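Local coordinates for protein arylesterase (Sulfolobus solfataricus, PDB 5L2P) that hydrolyses aromatic esters, including phenyl acetate, and aryl dialkyl phosphates such as paraoxon, as a serine esterase of broad specificity, at residues I110-R115 / F130-W135; T124-C129 / S166-D171. One frame throughout, in Å; residues are numbered along the deposited sequence.

Contact 1 of 2, residues I110-R115 / F130-W135; sequences ISVDYR and FNAIVW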
loop_
_atom_site.group_PDB
_atom_site.type_symbol
_atom_site.label_atom_id
_atom_site.label_comp_id
_atom_site.label_asym_id
_atom_site.label_seq_id
_atom_site.Cartn_x
_atom_site.Cartn_y
_atom_site.Cartn_z
ATOM N N ILE A 110 17.445 -31.073 11.266
ATOM C CA ILE A 110 17.946 -30.976 12.638
ATOM C C ILE A 110 17.413 -29.705 13.294
ATOM O O ILE A 110 17.724 -28.579 12.864
ATOM C CB ILE A 110 19.485 -30.961 12.693
ATOM C CG1 ILE A 110 20.026 -32.267 12.122
ATOM C CG2 ILE A 110 19.981 -30.717 14.116
ATOM C CD1 ILE A 110 21.548 -32.328 12.063
ATOM N N SER A 111 16.611 -29.893 14.340
ATOM C CA SER A 111 16.009 -28.786 15.059
ATOM C C SER A 111 16.895 -28.469 16.271
ATOM O O SER A 111 17.371 -29.395 16.949
ATOM C CB SER A 111 14.620 -29.191 15.500
ATOM O OG SER A 111 13.922 -28.116 16.088
ATOM N N VAL A 112 17.129 -27.182 16.540
ATOM C CA VAL A 112 18.030 -26.773 17.613
ATOM C C VAL A 112 17.295 -26.084 18.785
ATOM O O VAL A 112 16.458 -25.187 18.564
ATOM C CB VAL A 112 19.109 -25.823 17.081
ATOM C CG1 VAL A 112 20.184 -25.559 18.141
ATOM C CG2 VAL A 112 19.738 -26.385 15.809
ATOM N N ASP A 113 17.591 -26.508 20.008
ATOM C CA ASP A 113 17.135 -25.804 21.227
ATOM C C ASP A 113 18.143 -24.779 21.722
ATOM O O ASP A 113 18.779 -24.990 22.744
ATOM C CB ASP A 113 16.845 -26.802 22.368
ATOM C CG ASP A 113 15.396 -27.062 22.561
ATOM O OD1 ASP A 113 14.547 -26.287 22.048
ATOM O OD2 ASP A 113 15.130 -28.042 23.260
ATOM N N TYR A 114 18.283 -23.679 20.993
ATOM C CA TYR A 114 19.219 -22.617 21.366
ATOM C C TYR A 114 18.776 -21.976 22.661
ATOM O O TYR A 114 17.600 -21.973 23.004
ATOM C CB TYR A 114 19.348 -21.557 20.232
ATOM C CG TYR A 114 18.036 -20.940 19.813
ATOM C CD1 TYR A 114 17.521 -19.841 20.491
ATOM C CD2 TYR A 114 17.294 -21.472 18.761
ATOM C CE1 TYR A 114 16.308 -19.287 20.137
ATOM C CE2 TYR A 114 16.071 -20.912 18.382
ATOM C CZ TYR A 114 15.585 -19.826 19.073
ATOM O OH TYR A 114 14.405 -19.256 18.715
ATOM N N ARG A 115 19.734 -21.399 23.371
ATOM C CA ARG A 115 19.434 -20.738 24.651
ATOM C C ARG A 115 18.658 -19.450 24.465
ATOM O O ARG A 115 18.926 -18.685 23.531
ATOM C CB ARG A 115 20.712 -20.468 25.436
ATOM C CG ARG A 115 21.285 -21.702 26.084
ATOM C CD ARG A 115 22.634 -21.407 26.711
ATOM N NE ARG A 115 23.684 -21.361 25.727
ATOM C CZ ARG A 115 24.978 -21.183 25.986
ATOM N NH1 ARG A 115 25.403 -21.050 27.216
ATOM N NH2 ARG A 115 25.852 -21.156 24.989
ATOM N N PHE A 130 24.714 -21.091 15.278
ATOM C CA PHE A 130 25.824 -21.171 14.327
ATOM C C PHE A 130 26.708 -22.352 14.662
ATOM O O PHE A 130 27.106 -23.090 13.758
ATOM C CB PHE A 130 26.625 -19.865 14.287
ATOM C CG PHE A 130 27.855 -19.923 13.427
ATOM C CD1 PHE A 130 27.745 -19.945 12.047
ATOM C CD2 PHE A 130 29.137 -19.921 14.003
ATOM C CE1 PHE A 130 28.883 -19.954 11.241
ATOM C CE2 PHE A 130 30.278 -19.945 13.202
ATOM C CZ PHE A 130 30.157 -19.969 11.819
ATOM N N ASN A 131 27.015 -22.543 15.946
ATOM C CA ASN A 131 27.773 -23.739 16.411
ATOM C C ASN A 131 27.094 -25.057 16.075
ATOM O O ASN A 131 27.767 -26.041 15.794
ATOM C CB ASN A 131 28.091 -23.690 17.922
ATOM C CG ASN A 131 29.097 -22.592 18.263
ATOM O OD1 ASN A 131 29.911 -22.175 17.420
ATOM N ND2 ASN A 131 29.020 -22.089 19.487
ATOM N N ALA A 132 25.764 -25.084 16.106
ATOM C CA ALA A 132 25.017 -26.278 15.665
ATOM C C ALA A 132 25.212 -26.557 14.144
ATOM O O ALA A 132 25.290 -27.705 13.740
ATOM C CB ALA A 132 23.557 -26.136 16.021
ATOM N N ILE A 133 25.315 -25.516 13.324
ATOM C CA ILE A 133 25.605 -25.687 11.877
ATOM C C ILE A 133 27.018 -26.221 11.667
ATOM O O ILE A 133 27.227 -27.132 10.866
ATOM C CB ILE A 133 25.468 -24.361 11.089
ATOM C CG1 ILE A 133 24.043 -23.838 11.134
ATOM C CG2 ILE A 133 25.925 -24.492 9.622
ATOM C CD1 ILE A 133 23.956 -22.425 10.607
ATOM N N VAL A 134 27.977 -25.641 12.387
ATOM C CA VAL A 134 29.358 -26.112 12.338
ATOM C C VAL A 134 29.457 -27.570 12.798
ATOM O O VAL A 134 30.143 -28.360 12.177
ATOM C CB VAL A 134 30.269 -25.227 13.217
ATOM C CG1 VAL A 134 31.667 -25.808 13.367
ATOM C CG2 VAL A 134 30.317 -23.824 12.656
ATOM N N TRP A 135 28.740 -27.930 13.864
ATOM C CA TRP A 135 28.687 -29.345 14.336
ATOM C C TRP A 135 28.151 -30.273 13.267
ATOM O O TRP A 135 28.715 -31.312 13.034
ATOM C CB TRP A 135 27.839 -29.458 15.612
ATOM C CG TRP A 135 27.677 -30.823 16.103
ATOM C CD1 TRP A 135 28.482 -31.449 16.976
ATOM C CD2 TRP A 135 26.662 -31.771 15.730
ATOM N NE1 TRP A 135 28.055 -32.737 17.172
ATOM C CE2 TRP A 135 26.932 -32.958 16.430
ATOM C CE3 TRP A 135 25.575 -31.740 14.866
ATOM C CZ2 TRP A 135 26.153 -34.106 16.307
ATOM C CZ3 TRP A 135 24.813 -32.904 14.706
ATOM C CH2 TRP A 135 25.098 -34.067 15.441
#
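Val112 and Ala132 bring strand and helix together where their backbones approach nearest, with the two CA atoms 7.3 Å apart. The interaction is purely one of aliphatic methyls. Val112 has CG1 anti to its backbone N (chi1 -171°), which turns both branches of the valine toward the helix, and the single CB of Ala132 settles against the pair. CG2 of Val112 lies 3.8 Å from CB of Ala132, and CG1 of Val112 is only slightly farther from the same CB, at 4.0 Å. The short side chain of Ala132 goes with the close approach of the two backbones.

This is the layered construction of the alpha/beta hydrolase fold: strand 108-112 leads, through the loop after it, into helix 124-138, which lies over the sheet before the chain enters strand 150-155. Strand 77-81 sits between the two strands so connected, making the connection a beta-alpha-beta crossover that skips one strand. Ile133 of the helix reaches Met79 on that intervening strand.

The second kind of contact is aliphatic against aromatic. CD1 of Ile110 stands anti to CA (chi2 177°), which carries this methyl out to the six-membered ring of Trp135, 4.2 Å from CZ3. The methyl meets the edge of the indole, near its plane, instead of lying over a face. Trp135 also touches Ile64 of strand 61-68, so the Trp135 side chain meets residues of two neighbouring strands.

The main chains bond to others than each other: Trp135 N donates to Asn131 O at 2.9 Å within the helix, whereas Ile110 pairs through its backbone with Val78 and His80, and Val112 with His80, on strand 77-81.

Contact 2 of 2, residues T124-C129 / S166-D171; sequences TAVYDC and SLLARD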
loop_
_atom_site.group_PDB
_atom_site.type_symbol
_atom_site.label_atom_id
_atom_site.label_comp_id
_atom_site.label_asym_id
_atom_site.label_seq_id
_atom_site.Cartn_x
_atom_site.Cartn_y
_atom_site.Cartn_z
ATOM N N THR A 124 23.868 -14.820 22.381
ATOM C CA THR A 124 23.986 -16.242 22.720
ATOM C C THR A 124 23.228 -17.138 21.759
ATOM O O THR A 124 23.801 -18.065 21.198
ATOM C CB THR A 124 23.461 -16.523 24.155
ATOM O OG1 THR A 124 24.134 -15.698 25.105
ATOM C CG2 THR A 124 23.686 -17.993 24.571
ATOM N N ALA A 125 21.949 -16.840 21.532
ATOM C CA ALA A 125 21.121 -17.595 20.547
ATOM C C ALA A 125 21.743 -17.685 19.156
ATOM O O ALA A 125 21.685 -18.738 18.510
ATOM C CB ALA A 125 19.727 -16.988 20.418
ATOM N N VAL A 126 22.358 -16.590 18.696
ATOM C CA VAL A 126 22.935 -16.569 17.351
ATOM C C VAL A 126 24.117 -17.518 17.267
ATOM O O VAL A 126 24.265 -18.281 16.297
ATOM C CB VAL A 126 23.390 -15.160 16.930
ATOM C CG1 VAL A 126 23.998 -15.200 15.526
ATOM C CG2 VAL A 126 22.209 -14.191 17.002
ATOM N N TYR A 127 24.968 -17.464 18.281
ATOM C CA TYR A 127 26.128 -18.363 18.326
ATOM C C TYR A 127 25.778 -19.823 18.614
ATOM O O TYR A 127 26.468 -20.712 18.098
ATOM C CB TYR A 127 27.175 -17.844 19.298
ATOM C CG TYR A 127 27.905 -16.649 18.738
ATOM C CD1 TYR A 127 28.719 -16.783 17.608
ATOM C CD2 TYR A 127 27.772 -15.386 19.310
ATOM C CE1 TYR A 127 29.369 -15.690 17.064
ATOM C CE2 TYR A 127 28.446 -14.280 18.777
ATOM C CZ TYR A 127 29.230 -14.446 17.650
ATOM O OH TYR A 127 29.901 -13.401 17.096
ATOM N N ASP A 128 24.723 -20.066 19.393
ATOM C CA ASP A 128 24.263 -21.439 19.606
ATOM C C ASP A 128 23.821 -22.066 18.297
ATOM O O ASP A 128 24.129 -23.234 18.029
ATOM C CB ASP A 128 23.082 -21.522 20.610
ATOM C CG ASP A 128 23.526 -21.441 22.063
ATOM O OD1 ASP A 128 24.734 -21.324 22.344
ATOM O OD2 ASP A 128 22.647 -21.442 22.935
ATOM N N CYS A 129 23.081 -21.289 17.490
ATOM C CA CYS A 129 22.584 -21.796 16.225
ATOM C C CYS A 129 23.732 -21.989 15.253
ATOM O O CYS A 129 23.745 -22.967 14.506
ATOM C CB CYS A 129 21.538 -20.865 15.648
ATOM S SG CYS A 129 19.938 -20.830 16.518
ATOM N N SER A 166 23.613 -16.447 8.522
ATOM C CA SER A 166 24.139 -16.321 7.159
ATOM C C SER A 166 25.290 -15.317 7.111
ATOM O O SER A 166 26.232 -15.495 6.353
ATOM C CB SER A 166 23.046 -15.854 6.209
ATOM O OG SER A 166 22.079 -16.864 6.014
ATOM N N LEU A 167 25.203 -14.272 7.927
ATOM C CA LEU A 167 26.280 -13.296 8.030
ATOM C C LEU A 167 27.523 -13.857 8.691
ATOM O O LEU A 167 28.651 -13.562 8.249
ATOM C CB LEU A 167 25.816 -12.077 8.824
ATOM C CG LEU A 167 24.662 -11.257 8.231
ATOM C CD1 LEU A 167 24.239 -10.143 9.194
ATOM C CD2 LEU A 167 25.135 -10.689 6.910
ATOM N N LEU A 168 27.334 -14.651 9.756
ATOM C CA LEU A 168 28.433 -15.363 10.393
ATOM C C LEU A 168 29.019 -16.398 9.451
ATOM O O LEU A 168 30.233 -16.629 9.452
ATOM C CB LEU A 168 27.969 -16.069 11.655
ATOM C CG LEU A 168 27.715 -15.201 12.873
ATOM C CD1 LEU A 168 27.264 -16.055 14.034
ATOM C CD2 LEU A 168 28.972 -14.468 13.273
ATOM N N ALA A 169 28.159 -17.038 8.668
ATOM C CA ALA A 169 28.609 -18.082 7.751
ATOM C C ALA A 169 29.533 -17.478 6.711
ATOM O O ALA A 169 30.551 -18.059 6.358
ATOM C CB ALA A 169 27.428 -18.753 7.063
ATOM N N ARG A 170 29.178 -16.280 6.252
ATOM C CA ARG A 170 29.975 -15.557 5.279
ATOM C C ARG A 170 31.296 -15.076 5.871
ATOM O O ARG A 170 32.332 -15.215 5.246
ATOM C CB ARG A 170 29.185 -14.380 4.716
ATOM C CG ARG A 170 29.901 -13.663 3.598
ATOM C CD ARG A 170 29.105 -12.454 3.147
ATOM N NE ARG A 170 29.022 -11.449 4.201
ATOM C CZ ARG A 170 28.258 -10.368 4.150
ATOM N NH1 ARG A 170 27.462 -10.142 3.117
ATOM N NH2 ARG A 170 28.270 -9.513 5.154
ATOM N N ASP A 171 31.261 -14.508 7.075
ATOM C CA ASP A 171 32.489 -14.109 7.795
ATOM C C ASP A 171 33.487 -15.245 7.921
ATOM O O ASP A 171 34.684 -15.060 7.743
ATOM C CB ASP A 171 32.162 -13.632 9.216
ATOM C CG ASP A 171 31.425 -12.281 9.254
ATOM O OD1 ASP A 171 31.319 -11.597 8.198
ATOM O OD2 ASP A 171 30.950 -11.912 10.362
#
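Leu168 reaches across from helix 157-171 to Val126 and Tyr127 of helix 124-138, so that a turn of each helix meets the other through this one leucine. The two helices are neighbours on one face of the alpha/beta hydrolase sheet, and 157-171 is the helix that starts directly after Ser156, the inferred active-site serine of a GxSxG elbow. Their backbones keep a fair distance here, 8.8 Å between the CA atoms of Tyr127 and Leu168, and the leucine bridges that interval.

Its conformation explains how. CG stands anti to the carbonyl carbon (chi1 -75°), and CD1 continues the chain in an extended line from CA, so this methyl becomes the foremost point of the side chain. It meets two partners at once. One is CG1 of Val126, at 3.7 Å; this branch lies anti to the valine's backbone N (chi1 179°), and it is the one turned to the leucine. The other is CE1 of Tyr127, equally near CD1 of Leu168 at 3.7 Å.

In Tyr127, CG is anti to the carbonyl carbon (chi1 -74°), which brings one flank of the ring, CD1 and CE1, round to the leucine. The two side chains run at roughly a right angle, and the methyl arrives obliquely on the ring. Cutting Leu168 back to an alanine is likely to leave CG1 of Val126 and the tyrosine ring without their shared methyl partner, opening a gap between the helices.

Val126 also touches Leu161 and Ala164 on helix 157-171, whereas Tyr127 lies at the exposed margin of the contact. There the second branch of the leucine follows the ring outward, with CD2 of Leu168 4.0 Å from CE1 of Tyr127 and 4.1 Å from OH of Tyr127.

Overall arrangement
Helix 124-138 takes part in both contacts: its later residues rest on the sheet in contact 1, and its first turns meet helix 157-171 in contact 2, the two centres lying 10 Å apart. The loop after strand 108-112 ties them directly. Arg115 NH2 forms a salt bridge with Asp128 OD1 at 2.9 Å, while the Tyr114 ring packs on the same helix, CD1 lying 3.6 Å from Ala125 CB. Neither contact lies at the active site, yet both connect to its surroundings. The Tyr114 ring stacks with His82, assigned by similarity to the oxyanion-hole motif, and Tyr114 OH hydrogen-bonds to His82 O; helix 157-171 follows the inferred active-site Ser156.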